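Pheromone cOB1/lipoprotein, YaeC family (Enterococcus faecalis, PDB 4EF1) probably binds methionine as the substrate-binding lipoprotein of a methionine uptake system, and its precursor probably also yields the peptide pheromone cOB1. Local coordinates at residues A[73-78]-A[206-211]; A[86-91]-A[170-175]; A[99-104]-A[146-151]. All coordinates share one frame; numbering follows the deposited sequence. Where two conformers were deposited one is given.

Contact 1 of 3, residues A[73-78]-A[206-211]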
ATOM      1  N   TYR A  73       3.343  -5.057  18.764  1.00 29.92           N
ATOM      2  CA  TYR A  73       2.321  -5.995  18.305  1.00 31.15           C
ATOM      3  C   TYR A  73       2.940  -7.368  18.094  1.00 31.42           C
ATOM      4  O   TYR A  73       3.943  -7.472  17.413  1.00 39.00           O
ATOM      5  CB  TYR A  73       1.721  -5.561  16.977  1.00 28.59           C
ATOM      6  CG  TYR A  73       0.872  -4.333  16.964  1.00 28.84           C
ATOM      7  CD1 TYR A  73      -0.080  -4.094  17.948  1.00 31.53           C
ATOM      8  CD2 TYR A  73       0.955  -3.446  15.899  1.00 29.22           C
ATOM      9  CE1 TYR A  73      -0.883  -2.977  17.905  1.00 33.71           C
ATOM     10  CE2 TYR A  73       0.151  -2.333  15.839  1.00 32.06           C
ATOM     11  CZ  TYR A  73      -0.778  -2.122  16.835  1.00 30.45           C
ATOM     12  OH  TYR A  73      -1.530  -1.016  16.754  1.00 33.83           O
ATOM     13  N   ASP A  74       2.307  -8.409  18.630  1.00 30.87           N
ATOM     14  CA  ASP A  74       2.782  -9.789  18.495  1.00 28.64           C
ATOM     15  C   ASP A  74       2.040 -10.425  17.300  1.00 27.04           C
ATOM     16  O   ASP A  74       1.140 -11.250  17.463  1.00 26.34           O
ATOM     17  CB  ASP A  74       2.551 -10.515  19.828  1.00 31.72           C
ATOM     18  CG  ASP A  74       3.104 -11.929  19.853  1.00 33.03           C
ATOM     19  OD1 ASP A  74       4.064 -12.212  19.108  1.00 31.26           O
ATOM     20  OD2 ASP A  74       2.560 -12.753  20.645  1.00 33.90           O
ATOM     21  N   PHE A  75       2.425 -10.007  16.089  1.00 24.84           N
ATOM     22  CA  PHE A  75       1.821 -10.454  14.841  1.00 23.59           C
ATOM     23  C   PHE A  75       2.816 -11.200  13.956  1.00 24.07           C
ATOM     24  O   PHE A  75       4.021 -11.169  14.187  1.00 23.31           O
ATOM     25  CB  PHE A  75       1.371  -9.260  14.000  1.00 24.60           C
ATOM     26  CG  PHE A  75       0.350  -8.353  14.631  1.00 24.00           C
ATOM     27  CD1 PHE A  75      -0.464  -8.741  15.711  1.00 25.35           C
ATOM     28  CD2 PHE A  75       0.129  -7.109  14.053  1.00 21.76           C
ATOM     29  CE1 PHE A  75      -1.419  -7.869  16.231  1.00 26.10           C
ATOM     30  CE2 PHE A  75      -0.811  -6.232  14.590  1.00 23.17           C
ATOM     31  CZ  PHE A  75      -1.594  -6.616  15.663  1.00 23.52           C
ATOM     32  N   VAL A  76       2.290 -11.853  12.925  1.00 23.00           N
ATOM     33  CA  VAL A  76       3.095 -12.527  11.907  1.00 21.81           C
ATOM     34  C   VAL A  76       2.520 -12.250  10.498  1.00 20.88           C
ATOM     35  O   VAL A  76       1.377 -11.935  10.303  1.00 20.16           O
ATOM     36  CB  VAL A  76       3.246 -14.072  12.143  1.00 22.60           C
ATOM     37  CG1 VAL A  76       4.036 -14.377  13.383  1.00 25.73           C
ATOM     38  CG2 VAL A  76       1.885 -14.763  12.191  1.00 22.79           C
ATOM     39  N   ASN A  77       3.396 -12.330   9.522  1.00 22.82           N
ATOM     40  CA  ASN A  77       3.055 -12.198   8.120  1.00 22.30           C
ATOM     41  C   ASN A  77       2.613 -13.546   7.568  1.00 23.05           C
ATOM     42  O   ASN A  77       3.439 -14.459   7.414  1.00 22.34           O
ATOM     43  CB  ASN A  77       4.297 -11.687   7.392  1.00 20.85           C
ATOM     44  CG  ASN A  77       4.133 -11.587   5.913  1.00 21.77           C
ATOM     45  OD1 ASN A  77       3.050 -11.831   5.326  1.00 21.46           O
ATOM     46  ND2 ASN A  77       5.223 -11.179   5.279  1.00 19.87           N
ATOM     47  N   ALA A  78       1.327 -13.650   7.228  1.00 22.81           N
ATOM     48  CA  ALA A  78       0.776 -14.882   6.641  1.00 23.16           C
ATOM     49  C   ALA A  78       0.996 -15.030   5.123  1.00 24.57           C
ATOM     50  O   ALA A  78       0.671 -16.076   4.557  1.00 23.25           O
ATOM     51  CB  ALA A  78      -0.703 -14.987   6.949  1.00 20.15           C
ATOM     52  N   ALA A 206      -1.978 -10.378   7.547  1.00 19.60           N
ATOM     53  CA  ALA A 206      -1.285 -10.419   8.853  1.00 19.42           C
ATOM     54  C   ALA A 206      -2.242 -11.026   9.879  1.00 17.92           C
ATOM     55  O   ALA A 206      -3.405 -10.767   9.828  1.00 18.22           O
ATOM     56  CB  ALA A 206      -0.862  -9.015   9.265  1.00 18.63           C
ATOM     57  N   VAL A 207      -1.710 -11.781  10.825  1.00 19.26           N
ATOM     58  CA  VAL A 207      -2.486 -12.405  11.913  1.00 20.06           C
ATOM     59  C   VAL A 207      -1.704 -12.310  13.200  1.00 21.18           C
ATOM     60  O   VAL A 207      -0.514 -11.989  13.166  1.00 21.86           O
ATOM     61  CB  VAL A 207      -2.820 -13.916  11.613  1.00 22.35           C
ATOM     62  CG1 VAL A 207      -3.708 -14.013  10.362  1.00 21.45           C
ATOM     63  CG2 VAL A 207      -1.557 -14.788  11.480  1.00 22.49           C
ATOM     64  N   ARG A 208      -2.351 -12.617  14.338  1.00 20.65           N
ATOM     65  CA  ARG A 208      -1.656 -12.671  15.617  1.00 22.99           C
ATOM     66  C   ARG A 208      -0.761 -13.908  15.595  1.00 23.86           C
ATOM     67  O   ARG A 208      -1.086 -14.923  14.937  1.00 22.77           O
ATOM     68  CB  ARG A 208      -2.648 -12.737  16.799  1.00 23.87           C
ATOM     69  CG  ARG A 208      -3.471 -11.469  17.021  1.00 23.61           C
ATOM     70  CD  ARG A 208      -4.327 -11.511  18.298  1.00 23.87           C
ATOM     71  NE  ARG A 208      -5.299 -12.598  18.254  1.00 23.45           N
ATOM     72  CZ  ARG A 208      -6.428 -12.617  17.537  1.00 23.04           C
ATOM     73  NH1 ARG A 208      -6.834 -11.572  16.851  1.00 23.28           N
ATOM     74  NH2 ARG A 208      -7.216 -13.670  17.588  1.00 24.82           N
ATOM     75  N   LYS A 209       0.351 -13.842  16.320  1.00 27.60           N
ATOM     76  CA  LYS A 209       1.320 -14.938  16.326  1.00 29.79           C
ATOM     77  C   LYS A 209       0.721 -16.301  16.684  1.00 28.69           C
ATOM     78  O   LYS A 209       1.038 -17.284  16.039  1.00 30.56           O
ATOM     79  CB  LYS A 209       2.536 -14.635  17.216  1.00 34.46           C
ATOM     80  CG  LYS A 209       3.537 -15.804  17.244  1.00 40.75           C
ATOM     81  CD  LYS A 209       4.968 -15.412  17.548  1.00 51.27           C
ATOM     82  CE  LYS A 209       5.915 -16.583  17.297  1.00 57.88           C
ATOM     83  NZ  LYS A 209       5.886 -17.010  15.864  1.00 57.71           N
ATOM     84  N   GLU A 210      -0.183 -16.347  17.661  1.00 27.90           N
ATOM     85  CA  GLU A 210      -0.830 -17.616  18.029  1.00 29.26           C
ATOM     86  C   GLU A 210      -1.620 -18.304  16.878  1.00 27.11           C
ATOM     87  O   GLU A 210      -1.892 -19.509  16.953  1.00 25.98           O
ATOM     88  CB  GLU A 210      -1.727 -17.440  19.269  1.00 30.06           C
ATOM     89  CG  GLU A 210      -2.925 -16.498  19.102  1.00 29.45           C
ATOM     90  CD  GLU A 210      -2.677 -15.082  19.591  1.00 31.57           C
ATOM     91  OE1 GLU A 210      -1.508 -14.621  19.663  1.00 33.70           O
ATOM     92  OE2 GLU A 210      -3.674 -14.435  19.964  1.00 32.43           O
ATOM     93  N   ASP A 211      -2.036 -17.530  15.883  1.00 25.23           N
ATOM     94  CA  ASP A 211      -2.709 -18.030  14.692  1.00 24.71           C
ATOM     95  C   ASP A 211      -1.809 -18.218  13.447  1.00 26.32           C
ATOM     96  O   ASP A 211      -2.312 -18.349  12.312  1.00 26.67           O
ATOM     97  CB  ASP A 211      -3.870 -17.109  14.359  1.00 26.36           C
ATOM     98  CG  ASP A 211      -4.995 -17.171  15.394  1.00 26.92           C
ATOM     99  OD1 ASP A 211      -5.122 -18.188  16.100  1.00 27.23           O
ATOM    100  OD2 ASP A 211      -5.767 -16.211  15.468  1.00 27.14           O
TER
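A206 CA makes a bent CA-H...O contact with V76 O at 3.4 Å. In the antiparallel register A206 pairs with N77, a non-hydrogen-bonded pair. V207 follows as the hydrogen-bonded partner of V76. V76 N donates a hydrogen bond to V207 O at 2.8 Å, and V207 N donates one to V76 O at 3.1 Å. Both bonds are close to straight, 165° at the hydrogen. The two valines also meet through one methyl each, V76 CG2 on V207 CG2 at 3.5 Å. This joins strands 75-83 and 203-208, neighbours in the mixed sheet of one lobe of a periplasmic-binding-protein fold. R208 pairs with F75, but the two side chains diverge. The F75 ring has CB of Y73 over the centre of one face. The R208 guanidinium turns back on its own segment: NE bonds E210 OE2 at 3.0 Å, and the oxygen lies in the guanidinium plane. NH1 goes to the carbonyl of L48. K209 begins a short 3-10 turn, and its N donates to D74 O at 2.9 Å. With CG anti to the backbone N (chi1 179°), the K209 chain crosses the D74 side chain obliquely, K209 CD lying 3.7 Å from D74 OD1. K209 NZ leads on to a salt bridge with E212.

Contact 2 of 3, residues A[86-91]-A[170-175]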
ATOM      1  N   VAL A  86       3.063   2.735  -6.546  1.00 20.56           N
ATOM      2  CA  VAL A  86       2.586   4.013  -6.049  1.00 18.83           C
ATOM      3  C   VAL A  86       2.922   5.151  -7.041  1.00 19.81           C
ATOM      4  O   VAL A  86       3.973   5.175  -7.706  1.00 20.23           O
ATOM      5  CB  VAL A  86       3.184   4.293  -4.650  1.00 20.00           C
ATOM      6  CG1 VAL A  86       4.682   4.590  -4.761  1.00 19.79           C
ATOM      7  CG2 VAL A  86       2.423   5.402  -3.925  1.00 18.02           C
ATOM      8  N   GLY A  87       1.989   6.080  -7.157  1.00 21.00           N
ATOM      9  CA  GLY A  87       2.165   7.236  -8.019  1.00 20.42           C
ATOM     10  C   GLY A  87       2.229   8.591  -7.345  1.00 20.32           C
ATOM     11  O   GLY A  87       1.734   8.778  -6.217  1.00 17.06           O
ATOM     12  N   LEU A  88       2.837   9.521  -8.076  1.00 21.01           N
ATOM     13  CA  LEU A  88       2.810  10.938  -7.776  1.00 21.34           C
ATOM     14  C   LEU A  88       1.762  11.498  -8.727  1.00 20.55           C
ATOM     15  O   LEU A  88       1.784  11.186  -9.930  1.00 23.76           O
ATOM     16  CB  LEU A  88       4.160  11.634  -8.021  1.00 20.83           C
ATOM     17  CG  LEU A  88       5.266  11.549  -6.964  1.00 22.12           C
ATOM     18  CD1 LEU A  88       6.567  12.030  -7.614  1.00 21.37           C
ATOM     19  CD2 LEU A  88       4.949  12.318  -5.676  1.00 20.18           C
ATOM     20  N   TYR A  89       0.890  12.368  -8.185  1.00 20.54           N
ATOM     21  CA  TYR A  89      -0.244  12.974  -8.916  1.00 21.26           C
ATOM     22  C   TYR A  89      -0.223  14.496  -8.798  1.00 21.33           C
ATOM     23  O   TYR A  89       0.274  15.049  -7.823  1.00 21.48           O
ATOM     24  CB  TYR A  89      -1.553  12.431  -8.361  1.00 23.59           C
ATOM     25  CG  TYR A  89      -1.683  10.914  -8.405  1.00 21.53           C
ATOM     26  CD1 TYR A  89      -1.100  10.111  -7.438  1.00 20.48           C
ATOM     27  CD2 TYR A  89      -2.458  10.296  -9.386  1.00 23.34           C
ATOM     28  CE1 TYR A  89      -1.220   8.728  -7.473  1.00 22.64           C
ATOM     29  CE2 TYR A  89      -2.599   8.916  -9.437  1.00 22.04           C
ATOM     30  CZ  TYR A  89      -1.994   8.134  -8.490  1.00 22.48           C
ATOM     31  OH  TYR A  89      -2.132   6.768  -8.535  1.00 23.64           O
ATOM     32  N   SER A  90      -0.713  15.171  -9.835  1.00 24.82           N
ATOM     33  CA  SER A  90      -0.799  16.649  -9.875  1.00 23.11           C
ATOM     34  C   SER A  90      -1.809  17.044 -10.919  1.00 25.30           C
ATOM     35  O   SER A  90      -1.779  16.509 -11.998  1.00 23.28           O
ATOM     36  CB  SER A  90       0.528  17.257 -10.279  1.00 23.31           C
ATOM     37  OG  SER A  90       0.474  18.695 -10.377  1.00 24.51           O
ATOM     38  N   LYS A  91      -2.675  17.988 -10.589  1.00 25.41           N
ATOM     39  CA  LYS A  91      -3.557  18.556 -11.559  1.00 29.39           C
ATOM     40  C   LYS A  91      -2.846  19.638 -12.382  1.00 31.37           C
ATOM     41  O   LYS A  91      -3.210  19.856 -13.525  1.00 32.69           O
ATOM     42  CB  LYS A  91      -4.799  19.143 -10.876  1.00 29.45           C
ATOM     43  CG  LYS A  91      -5.682  18.133 -10.189  1.00 28.08           C
ATOM     44  CD  LYS A  91      -6.915  18.828  -9.644  1.00 30.26           C
ATOM     45  CE  LYS A  91      -7.984  17.863  -9.193  1.00 31.54           C
ATOM     46  NZ  LYS A  91      -9.149  18.690  -8.822  1.00 33.14           N
ATOM     47  N   GLY A 170       0.714  21.894  -3.144  1.00 27.06           N
ATOM     48  CA  GLY A 170       2.007  21.410  -3.626  1.00 26.08           C
ATOM     49  C   GLY A 170       2.034  21.163  -5.119  1.00 25.48           C
ATOM     50  O   GLY A 170       0.972  21.145  -5.782  1.00 25.77           O
ATOM     51  N   ALA A 171       3.235  20.941  -5.653  1.00 22.94           N
ATOM     52  CA  ALA A 171       3.389  20.665  -7.102  1.00 25.27           C
ATOM     53  C   ALA A 171       2.946  19.229  -7.458  1.00 24.19           C
ATOM     54  O   ALA A 171       2.474  18.977  -8.594  1.00 22.43           O
ATOM     55  CB  ALA A 171       4.820  20.898  -7.569  1.00 25.72           C
ATOM     56  N   ALA A 172       3.076  18.311  -6.502  1.00 23.27           N
ATOM     57  CA  ALA A 172       2.656  16.905  -6.712  1.00 23.73           C
ATOM     58  C   ALA A 172       2.473  16.213  -5.356  1.00 24.06           C
ATOM     59  O   ALA A 172       3.043  16.648  -4.350  1.00 26.01           O
ATOM     60  CB  ALA A 172       3.657  16.153  -7.583  1.00 20.40           C
ATOM     61  N   VAL A 173       1.670  15.142  -5.360  1.00 21.32           N
ATOM     62  CA  VAL A 173       1.230  14.450  -4.157  1.00 19.65           C
ATOM     63  C   VAL A 173       1.444  12.924  -4.346  1.00 19.03           C
ATOM     64  O   VAL A 173       1.008  12.387  -5.352  1.00 21.74           O
ATOM     65  CB  VAL A 173      -0.276  14.761  -3.866  1.00 19.65           C
ATOM     66  CG1 VAL A 173      -0.761  14.142  -2.542  1.00 19.74           C
ATOM     67  CG2 VAL A 173      -0.521  16.282  -3.793  1.00 20.68           C
ATOM     68  N   LEU A 174       2.143  12.246  -3.419  1.00 20.50           N
ATOM     69  CA  LEU A 174       2.204  10.747  -3.417  1.00 20.21           C
ATOM     70  C   LEU A 174       0.924  10.184  -2.760  1.00 21.40           C
ATOM     71  O   LEU A 174       0.646  10.506  -1.618  1.00 23.60           O
ATOM     72  CB  LEU A 174       3.425  10.248  -2.638  1.00 20.63           C
ATOM     73  CG  LEU A 174       3.857   8.773  -2.827  1.00 21.74           C
ATOM     74  CD1 LEU A 174       4.588   8.559  -4.175  1.00 19.55           C
ATOM     75  CD2 LEU A 174       4.718   8.348  -1.653  1.00 19.40           C
ATOM     76  N   ILE A 175       0.148   9.388  -3.485  1.00 21.23           N
ATOM     77  CA  ILE A 175      -1.108   8.844  -2.996  1.00 21.43           C
ATOM     78  C   ILE A 175      -1.003   7.313  -3.051  1.00 21.16           C
ATOM     79  O   ILE A 175      -0.757   6.776  -4.121  1.00 18.75           O
ATOM     80  CB  ILE A 175      -2.320   9.281  -3.854  1.00 24.49           C
ATOM     81  CG1 ILE A 175      -2.386  10.826  -3.995  1.00 24.89           C
ATOM     82  CG2 ILE A 175      -3.572   8.681  -3.261  1.00 21.82           C
ATOM     83  CD1 ILE A 175      -3.502  11.309  -4.892  1.00 23.88           C
TER
HETATM   84  O   HOH W   1      -0.929   5.452  -6.567  1.00 25.28           O
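Y89 and V173 form the central hydrogen-bonded pair of this antiparallel contact. Y89 N donates to V173 O and V173 N donates to Y89 O, each at 2.8 Å. On the side of L88 and L174 the packing is close, dry and apolar. L88 CD2 reaches across to the backbone, 3.6 Å from L174 N, and lies near L174 CB. L174 CG is anti to the backbone N (chi1 -165°). It meets V86 CG2 at 3.8 Å, the two side chains crossing at about a right angle. Helix 114-123 covers this side through V117 and I120, and I105 of strand 104-108 also touches L88. Strands 87-89 and 172-175 are neighbours in the mixed sheet of the second lobe of a periplasmic-binding-protein fold. On the side of Y89 and I175 the contact is just as close, but a water takes part. I175 CD1 touches Y89 CD1 at 3.7 Å, obliquely to the ring, while V173 O lies at the ring edge near its plane. A water, also at the ring edge, bridges the strands. It accepts from G87 N, donates to I175 O at 2.8 Å, and bonds Y89 OH at 2.7 Å. The water thus ties the tyrosine hydroxyl to both backbones. Beside it the direct bond from I175 N to G87 O is longer, 3.2 Å. At the far end S90 OG, anti to its own N (chi1 178°), donates to A171 O at 2.7 Å. The same hydroxyl oxygen accepts from Y93 N.

Contact 3 of 3, residues A[99-104]-A[146-151]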
ATOM      1  N   ILE A  99       7.949  20.543 -13.313  1.00 31.53           N
ATOM      2  CA  ILE A  99       7.899  21.081 -11.938  1.00 31.96           C
ATOM      3  C   ILE A  99       8.953  22.194 -11.705  1.00 29.56           C
ATOM      4  O   ILE A  99      10.146  21.999 -11.993  1.00 27.63           O
ATOM      5  CB  ILE A  99       8.016  19.923 -10.887  1.00 30.71           C
ATOM      6  CG1 ILE A  99       6.737  19.085 -10.882  1.00 30.23           C
ATOM      7  CG2 ILE A  99       8.279  20.404  -9.492  1.00 29.15           C
ATOM      8  CD1 ILE A  99       6.812  17.806 -10.074  1.00 28.82           C
ATOM      9  N   PRO A 100       8.509  23.377 -11.221  1.00 27.28           N
ATOM     10  CA  PRO A 100       9.444  24.454 -10.958  1.00 26.65           C
ATOM     11  C   PRO A 100      10.440  24.128  -9.873  1.00 25.53           C
ATOM     12  O   PRO A 100      10.133  23.365  -8.951  1.00 26.60           O
ATOM     13  CB  PRO A 100       8.537  25.609 -10.530  1.00 28.18           C
ATOM     14  CG  PRO A 100       7.210  25.316 -11.167  1.00 28.03           C
ATOM     15  CD  PRO A 100       7.103  23.826 -11.156  1.00 28.57           C
ATOM     16  N   ASP A 101      11.610  24.740  -9.946  1.00 25.97           N
ATOM     17  CA  ASP A 101      12.587  24.594  -8.885  1.00 27.12           C
ATOM     18  C   ASP A 101      11.983  25.075  -7.561  1.00 27.82           C
ATOM     19  O   ASP A 101      11.178  26.018  -7.532  1.00 28.63           O
ATOM     20  CB  ASP A 101      13.873  25.373  -9.149  1.00 26.34           C
ATOM     21  CG  ASP A 101      14.741  24.770 -10.265  1.00 29.18           C
ATOM     22  OD1 ASP A 101      14.294  23.820 -10.975  1.00 26.59           O
ATOM     23  OD2 ASP A 101      15.880  25.279 -10.395  1.00 27.02           O
ATOM     24  N   GLY A 102      12.345  24.415  -6.481  1.00 27.14           N
ATOM     25  CA  GLY A 102      11.836  24.783  -5.177  1.00 28.36           C
ATOM     26  C   GLY A 102      10.409  24.408  -4.872  1.00 25.58           C
ATOM     27  O   GLY A 102       9.881  24.817  -3.839  1.00 27.46           O
ATOM     28  N   SER A 103       9.778  23.623  -5.744  1.00 24.26           N
ATOM     29  CA  SER A 103       8.443  23.153  -5.510  1.00 25.00           C
ATOM     30  C   SER A 103       8.460  22.165  -4.329  1.00 23.73           C
ATOM     31  O   SER A 103       9.468  21.509  -4.059  1.00 23.05           O
ATOM     32  CB  SER A 103       7.870  22.460  -6.765  1.00 23.66           C
ATOM     33  OG  SER A 103       7.698  23.363  -7.846  1.00 23.89           O
ATOM     34  N   THR A 104       7.323  22.081  -3.649  1.00 23.71           N
ATOM     35  CA  THR A 104       7.100  21.148  -2.563  1.00 22.35           C
ATOM     36  C   THR A 104       6.342  19.911  -3.081  1.00 23.51           C
ATOM     37  O   THR A 104       5.293  20.032  -3.744  1.00 22.08           O
ATOM     38  CB  THR A 104       6.324  21.813  -1.404  1.00 23.38           C
ATOM     39  OG1 THR A 104       7.018  23.012  -0.990  1.00 21.95           O
ATOM     40  CG2 THR A 104       6.111  20.829  -0.195  1.00 22.06           C
ATOM     41  N   ASN A 146      19.912  17.060  -5.807  1.00 31.27           N
ATOM     42  CA  ASN A 146      18.495  17.515  -5.876  1.00 28.91           C
ATOM     43  C   ASN A 146      18.484  18.626  -6.934  1.00 29.05           C
ATOM     44  O   ASN A 146      18.628  19.824  -6.605  1.00 25.56           O
ATOM     45  CB  ASN A 146      18.032  18.024  -4.506  1.00 27.99           C
ATOM     46  CG  ASN A 146      16.529  18.240  -4.439  1.00 26.21           C
ATOM     47  OD1 ASN A 146      15.828  18.247  -5.466  1.00 25.84           O
ATOM     48  ND2 ASN A 146      16.008  18.369  -3.227  1.00 25.60           N
ATOM     49  N   THR A 147      18.307  18.209  -8.200  1.00 29.12           N
ATOM     50  CA  THR A 147      18.459  19.104  -9.352  0.50 29.59           C
ATOM     51  C   THR A 147      17.478  20.281  -9.320  1.00 29.16           C
ATOM     52  O   THR A 147      17.862  21.416  -9.584  1.00 29.29           O
ATOM     53  CB  THR A 147      18.352  18.315 -10.670  0.50 30.10           C
ATOM     54  OG1 THR A 147      19.343  17.273 -10.663  0.50 31.99           O
ATOM     55  CG2 THR A 147      18.527  19.212 -11.893  0.50 31.37           C
ATOM     56  N   LYS A 148      16.227  20.002  -8.976  1.00 26.63           N
ATOM     57  CA  LYS A 148      15.197  21.050  -8.912  1.00 26.21           C
ATOM     58  C   LYS A 148      15.052  21.673  -7.507  1.00 26.54           C
ATOM     59  O   LYS A 148      14.167  22.466  -7.293  1.00 24.93           O
ATOM     60  CB  LYS A 148      13.841  20.483  -9.411  1.00 24.46           C
ATOM     61  CG  LYS A 148      13.809  20.246 -10.893  1.00 25.79           C
ATOM     62  CD  LYS A 148      12.449  19.675 -11.300  1.00 24.73           C
ATOM     63  CE  LYS A 148      12.278  19.678 -12.794  1.00 26.46           C
ATOM     64  NZ  LYS A 148      12.237  21.018 -13.434  1.00 27.23           N
ATOM     65  N   LYS A 149      15.930  21.324  -6.567  1.00 26.91           N
ATOM     66  CA  LYS A 149      15.870  21.807  -5.195  1.00 29.35           C
ATOM     67  C   LYS A 149      14.470  21.632  -4.612  1.00 25.55           C
ATOM     68  O   LYS A 149      13.917  22.524  -3.995  1.00 24.77           O
ATOM     69  CB  LYS A 149      16.369  23.262  -5.092  1.00 32.43           C
ATOM     70  CG  LYS A 149      17.830  23.414  -5.564  1.00 37.95           C
ATOM     71  CD  LYS A 149      18.125  24.735  -6.269  1.00 48.91           C
ATOM     72  CE  LYS A 149      19.616  24.993  -6.547  1.00 50.70           C
ATOM     73  NZ  LYS A 149      19.785  25.949  -7.687  1.00 51.04           N
ATOM     74  N   LEU A 150      13.936  20.428  -4.782  1.00 24.40           N
ATOM     75  CA  LEU A 150      12.634  20.101  -4.307  1.00 25.44           C
ATOM     76  C   LEU A 150      12.571  20.091  -2.785  1.00 25.98           C
ATOM     77  O   LEU A 150      13.555  19.758  -2.087  1.00 25.47           O
ATOM     78  CB  LEU A 150      12.159  18.771  -4.900  1.00 26.04           C
ATOM     79  CG  LEU A 150      11.959  18.683  -6.396  1.00 27.13           C
ATOM     80  CD1 LEU A 150      11.562  17.254  -6.782  1.00 25.62           C
ATOM     81  CD2 LEU A 150      10.923  19.693  -6.877  1.00 26.07           C
ATOM     82  N   LYS A 151      11.432  20.557  -2.291  1.00 24.13           N
ATOM     83  CA  LYS A 151      11.114  20.531  -0.889  1.00 24.13           C
ATOM     84  C   LYS A 151      10.144  19.403  -0.664  1.00 23.23           C
ATOM     85  O   LYS A 151       9.362  18.994  -1.581  1.00 22.43           O
ATOM     86  CB  LYS A 151      10.501  21.862  -0.437  1.00 25.87           C
ATOM     87  CG  LYS A 151      11.404  23.082  -0.583  1.00 29.07           C
ATOM     88  CD  LYS A 151      10.610  24.374  -0.358  1.00 28.78           C
ATOM     89  CE  LYS A 151      11.412  25.610  -0.692  1.00 31.48           C
ATOM     90  NZ  LYS A 151      11.718  25.730  -2.143  1.00 31.71           N
TER
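K148 and K151 each reach across to a backbone carbonyl of the 99-104 loop. The contact joins two loops at the start of the parallel strands 104-108 and 151-156, at one edge of a mixed sheet. K148 NZ donates to I99 O at 2.7 Å, in the carbonyl plane, and also bonds the carbonyl of Q97. K151 NZ donates to G102 O at 2.7 Å, on a lone pair. Each lysine chain bends at its last torsion (chi4 -65° in K148, 67° in K151), which brings the ammonium group back to its carbonyl. Between them the backbones bond directly. G102 N donates to K148 O, and K151 N donates to S103 O in a nearly straight bond of 175°. I99 CG2 packs on L150 CD2 at 3.8 Å, and I105 touches both side chains. The D101 side chain crosses that of K148 at about a right angle, with OD1 3.6 Å from K148 CG. Its charge is near K148 NZ, but no salt bridge forms. Two turns set these groups in place. The type II turn from P100 to S103 has G102 at positive phi. The type I turn from N146 to K149 is backed by the N146 amide. L150 N donates to N146 OD1 from above the amide carbonyl plane, and N146 ND2 meets a lone pair of L150 O. In the first turn, S103 OG and S103 N approach P100 O from the same face, OG at 2.7 Å.

In the fold
Contact 1 lies in one lobe and contacts 2 and 3 in the other, on opposite sides of the chain's centre. Centres of contacts 1 and 2 are 33 Å apart, and their nearest atoms about 18 Å. Strands 75-83 and 87-89 follow each other in the chain, so the path from contact 1 to contact 2 is short in sequence. The bound selenomethionine is about 5 Å from the V86 side chain of contact 2 and about 10 Å from the A206 side chain of contact 1. Contacts 2 and 3 touch: A171 N lies 3.0 Å from T104 O, a probable hydrogen bond, and A171 CB packs on S103 CB. Contact 3 is farthest from the chain's centre, about 26 Å centre to centre.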